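Local coordinates for protein hydrolase, haloacid dehalogenase-like family (Streptococcus pneumoniae, PDB 2FI1) that is probably a hydrolase of the haloacid dehalogenase-like family, with a calcium ion bound at the site where relatives hold their magnesium, at residues A[29-32]-A[33-37]; A[133-136]-A[137-141]. All blocks are in the same frame, centred on the assembly; numbering follows the deposited sequence.

In the fold
Contacts 1 and 2 sit on opposite sides of the chain's centre, their own centres about 38 Å apart, and share no secondary-structure element. Contact 1 (29-32 with 33-37) is partly buried and ends helix 20-34 in the helical part of the chain, remote from the five-stranded parallel sheet. Contact 2 (133-136 with 137-141) lies at the surface, in the loop between strand 124-128 and helix 141-149. One finishes a helix with main-chain bonds and a leucine-isoleucine touch; the other leads into a helix through side-chain acceptors and bridging waters. Contact 2 alone approaches the metal, the side chain of Lys-137 being about 6 Å from calcium.

Contact 1 of 2, residues A[29-32]-A[33-37]; sequences VETL and ALYGI
One carbonyl oxygen, Leu-32 O, takes two N-H groups from opposite faces of its plane: Tyr-35 N at 3.0 Å and Ile-37 N at 3.1 Å. Both donors lie well out of the carbonyl plane, 44° for Ile-37 N and 55° for Tyr-35 N, so neither is on a lone pair. Gly-36, with positive phi, reverses the chain, and its N bonds to Ala-33 O at 3.0 Å. The turn brings Ile-37 back beside the helix, where its CG2, anti to the backbone N, meets Leu-32 CD2 at 4.1 Å; Leu-63 also touches both side chains. A water donates to Ile-37 O and Val-29 O, tying the returning chain to the last turn. Tyr-35 lies side by side with Thr-31: with CG anti to the carbonyl carbon (chi1 -60°), the Tyr-35 ring places CD2 3.2 Å from Thr-31 O, which lies at the ring edge and in its plane. CE2 of Tyr-35 also approaches the methyl CG2 of Thr-31. The phenol OH bonds to Glu-64 O, so the ring is held at its far end too. Ile-37 N to Leu-32 O and Gly-36 N to Ala-33 O, with Gly-36 as C-prime, form a Schellman motif ending helix 20-34.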
loop_
_atom_site.group_PDB
_atom_site.type_symbol
_atom_site.label_atom_id
_atom_site.label_comp_id
_atom_site.label_asym_id
_atom_site.label_seq_id
_atom_site.Cartn_x
_atom_site.Cartn_y
_atom_site.Cartn_z
ATOM N N VAL A 29 -19.477 -3.418 0.840
ATOM C CA VAL A 29 -20.541 -4.232 0.245
ATOM C C VAL A 29 -21.370 -4.903 1.346
ATOM O O VAL A 29 -22.605 -4.900 1.289
ATOM C CB VAL A 29 -19.938 -5.277 -0.726
ATOM C CG1 VAL A 29 -20.973 -6.331 -1.134
ATOM C CG2 VAL A 29 -19.361 -4.592 -1.963
ATOM N N GLU A 30 -20.719 -5.456 2.363
ATOM C CA GLU A 30 -21.472 -6.114 3.427
ATOM C C GLU A 30 -22.294 -5.109 4.236
ATOM O O GLU A 30 -23.415 -5.417 4.666
ATOM C CB GLU A 30 -20.567 -6.986 4.303
ATOM C CG GLU A 30 -19.622 -6.287 5.221
ATOM C CD GLU A 30 -18.792 -7.274 6.046
ATOM O OE1 GLU A 30 -19.163 -8.472 6.114
ATOM O OE2 GLU A 30 -17.760 -6.867 6.607
ATOM N N THR A 31 -21.773 -3.900 4.419
ATOM C CA THR A 31 -22.516 -2.852 5.128
ATOM C C THR A 31 -23.741 -2.401 4.310
ATOM O O THR A 31 -24.833 -2.244 4.867
ATOM C CB THR A 31 -21.610 -1.656 5.488
ATOM O OG1 THR A 31 -20.440 -2.121 6.176
ATOM C CG2 THR A 31 -22.342 -0.662 6.385
ATOM N N LEU A 32 -23.586 -2.218 3.000
ATOM C CA LEU A 32 -24.731 -1.937 2.125
ATOM C C LEU A 32 -25.834 -2.988 2.261
ATOM O O LEU A 32 -27.025 -2.643 2.282
ATOM C CB LEU A 32 -24.302 -1.847 0.662
ATOM C CG LEU A 32 -23.526 -0.604 0.232
ATOM C CD1 LEU A 32 -23.024 -0.824 -1.185
ATOM C CD2 LEU A 32 -24.381 0.648 0.311
ATOM N N ALA A 33 -25.444 -4.252 2.378
ATOM C CA ALA A 33 -26.419 -5.346 2.455
ATOM C C ALA A 33 -27.285 -5.241 3.708
ATOM O O ALA A 33 -28.440 -5.672 3.693
ATOM C CB ALA A 33 -25.719 -6.690 2.395
ATOM N N LEU A 34 -26.745 -4.663 4.779
ATOM C CA LEU A 34 -27.515 -4.436 6.014
ATOM C C LEU A 34 -28.716 -3.529 5.768
ATOM O O LEU A 34 -29.720 -3.615 6.487
ATOM C CB LEU A 34 -26.650 -3.803 7.105
ATOM C CG LEU A 34 -25.481 -4.611 7.648
ATOM C CD1 LEU A 34 -24.616 -3.727 8.530
ATOM C CD2 LEU A 34 -25.981 -5.832 8.413
ATOM N N TYR A 35 -28.610 -2.657 4.771
ATOM C CA TYR A 35 -29.691 -1.747 4.399
ATOM C C TYR A 35 -30.519 -2.275 3.218
ATOM O O TYR A 35 -31.358 -1.552 2.669
ATOM C CB TYR A 35 -29.123 -0.368 4.060
ATOM C CG TYR A 35 -28.376 0.283 5.195
ATOM C CD1 TYR A 35 -28.985 1.241 6.006
ATOM C CD2 TYR A 35 -27.054 -0.052 5.460
ATOM C CE1 TYR A 35 -28.295 1.840 7.050
ATOM C CE2 TYR A 35 -26.354 0.537 6.498
ATOM C CZ TYR A 35 -26.975 1.487 7.291
ATOM O OH TYR A 35 -26.286 2.075 8.318
ATOM N N GLY A 36 -30.293 -3.531 2.832
ATOM C CA GLY A 36 -31.013 -4.141 1.719
ATOM C C GLY A 36 -30.525 -3.719 0.345
ATOM O O GLY A 36 -31.241 -3.871 -0.648
ATOM N N ILE A 37 -29.295 -3.209 0.276
ATOM C CA ILE A 37 -28.737 -2.703 -0.968
ATOM C C ILE A 37 -27.622 -3.611 -1.463
ATOM O O ILE A 37 -26.751 -4.010 -0.694
ATOM C CB ILE A 37 -28.194 -1.280 -0.782
ATOM C CG1 ILE A 37 -29.346 -0.327 -0.453
ATOM C CG2 ILE A 37 -27.455 -0.810 -2.039
ATOM C CD1 ILE A 37 -28.910 1.033 -0.016
HETATM O O HOH W 1 -24.242 -4.992 -1.006
#

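Contact 2 of 2, residues A[133-136]-A[137-141]; sequences GFKR and KPNPE
The entry to helix 141-149 is where Glu-141, its first residue, turns a carboxylate back onto the loop ahead of it: OE1 of Glu-141 accepts from Lys-135 N at 2.9 Å, in a nearly straight bond (168°) that meets the oxygen almost end-on. An extended side chain, CG anti to the backbone N (chi1 -175°), carries the carboxylate there. The same OE1 lies in the plane of the Phe-134 ring, at its edge, 3.7 Å from CD1, with ring and carboxylate planes 60° apart. Water links Glu-141 OE1 to Gly-133 O and Lys-135 NZ, while a second water joins Lys-135 NZ to Glu-141 OE2. The lysine side chain crosses that of Asn-139 at a slant, CB of Lys-135 lying 3.8 Å from Asn-139 CG. Asn-139 N bonds in the carbonyl plane to Arg-136 O at 3.0 Å, on a lone pair, closing the turn with the cis peptide before Pro-138. Lys-137 leaves in another direction, its NZ salt-bridged to Asp-164; its place beside the calcium site is consistent with the motif III lysine of the HAD family. Asn-139 OD1 receives Glu-141 N at 2.9 Å, a capping bond at the start of a helix.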
loop_
_atom_site.group_PDB
_atom_site.type_symbol
_atom_site.label_atom_id
_atom_site.label_comp_id
_atom_site.label_asym_id
_atom_site.label_seq_id
_atom_site.Cartn_x
_atom_site.Cartn_y
_atom_site.Cartn_z
ATOM N N GLY A 133 9.123 10.691 12.333
ATOM C CA GLY A 133 9.097 12.152 12.328
ATOM C C GLY A 133 9.371 12.840 11.005
ATOM O O GLY A 133 9.616 14.047 10.971
ATOM N N PHE A 134 9.325 12.100 9.902
ATOM C CA PHE A 134 9.590 12.709 8.609
ATOM C C PHE A 134 8.354 13.337 7.978
ATOM O O PHE A 134 7.210 12.963 8.275
ATOM C CB PHE A 134 10.178 11.683 7.631
ATOM C CG PHE A 134 11.462 11.057 8.105
ATOM C CD1 PHE A 134 12.576 11.834 8.356
ATOM C CD2 PHE A 134 11.547 9.697 8.311
ATOM C CE1 PHE A 134 13.757 11.254 8.791
ATOM C CE2 PHE A 134 12.724 9.118 8.741
ATOM C CZ PHE A 134 13.820 9.900 8.981
ATOM N N LYS A 135 8.602 14.276 7.071
ATOM C CA LYS A 135 7.558 14.858 6.256
ATOM C C LYS A 135 6.924 13.812 5.341
ATOM O O LYS A 135 7.519 12.762 5.060
ATOM C CB LYS A 135 8.107 16.014 5.414
ATOM C CG LYS A 135 8.650 17.171 6.234
ATOM C CD LYS A 135 7.553 17.864 7.002
ATOM C CE LYS A 135 8.045 19.166 7.609
ATOM N NZ LYS A 135 9.160 18.958 8.568
ATOM N N ARG A 136 5.708 14.098 4.893
ATOM C CA ARG A 136 4.986 13.222 3.990
ATOM C C ARG A 136 5.527 13.359 2.576
ATOM O O ARG A 136 5.961 14.436 2.153
ATOM C CB ARG A 136 3.489 13.555 4.006
ATOM C CG ARG A 136 2.830 13.281 5.365
ATOM C CD ARG A 136 1.359 13.689 5.413
ATOM N NE ARG A 136 0.514 12.818 4.594
ATOM C CZ ARG A 136 0.111 13.076 3.348
ATOM N NH1 ARG A 136 0.445 14.198 2.735
ATOM N NH2 ARG A 136 -0.634 12.187 2.708
ATOM N N LYS A 137 5.477 12.260 1.842
ATOM C CA LYS A 137 5.646 12.292 0.393
ATOM C C LYS A 137 4.640 13.316 -0.154
ATOM O O LYS A 137 3.526 13.405 0.346
ATOM C CB LYS A 137 5.419 10.898 -0.200
ATOM C CG LYS A 137 6.385 9.838 0.320
ATOM C CD LYS A 137 6.052 8.434 -0.158
ATOM C CE LYS A 137 4.830 7.852 0.532
ATOM N NZ LYS A 137 4.474 6.490 0.006
ATOM N N PRO A 138 5.004 14.072 -1.201
ATOM C CA PRO A 138 6.176 13.952 -2.074
ATOM C C PRO A 138 7.491 14.551 -1.560
ATOM O O PRO A 138 8.491 14.523 -2.280
ATOM C CB PRO A 138 5.727 14.702 -3.331
ATOM C CG PRO A 138 4.867 15.795 -2.780
ATOM C CD PRO A 138 4.117 15.167 -1.643
ATOM N N ASN A 139 7.531 15.063 -0.334
ATOM C CA ASN A 139 8.800 15.543 0.209
ATOM C C ASN A 139 9.762 14.350 0.256
ATOM O O ASN A 139 9.384 13.287 0.750
ATOM C CB ASN A 139 8.586 16.156 1.604
ATOM C CG ASN A 139 9.802 16.880 2.125
ATOM O OD1 ASN A 139 10.884 16.323 2.205
ATOM N ND2 ASN A 139 9.612 18.127 2.536
ATOM N N PRO A 140 10.989 14.502 -0.284
ATOM C CA PRO A 140 11.933 13.387 -0.305
ATOM C C PRO A 140 12.669 13.089 1.004
ATOM O O PRO A 140 13.534 12.224 1.013
ATOM C CB PRO A 140 12.950 13.822 -1.363
ATOM C CG PRO A 140 12.971 15.323 -1.222
ATOM C CD PRO A 140 11.542 15.703 -0.947
ATOM N N GLU A 141 12.346 13.787 2.096
ATOM C CA GLU A 141 13.085 13.635 3.350
ATOM C C GLU A 141 13.286 12.179 3.802
ATOM O O GLU A 141 14.401 11.774 4.108
ATOM C CB GLU A 141 12.408 14.436 4.476
ATOM C CG GLU A 141 13.189 14.426 5.771
ATOM C CD GLU A 141 12.560 15.279 6.847
ATOM O OE1 GLU A 141 11.356 15.147 7.105
ATOM O OE2 GLU A 141 13.297 16.089 7.452
HETATM O O HOH W 2 10.547 16.372 9.480
HETATM O O HOH W 3 9.679 12.801 3.464
HETATM O O HOH W 4 11.584 18.832 7.248
HETATM O O HOH W 5 1.005 14.425 -0.230
#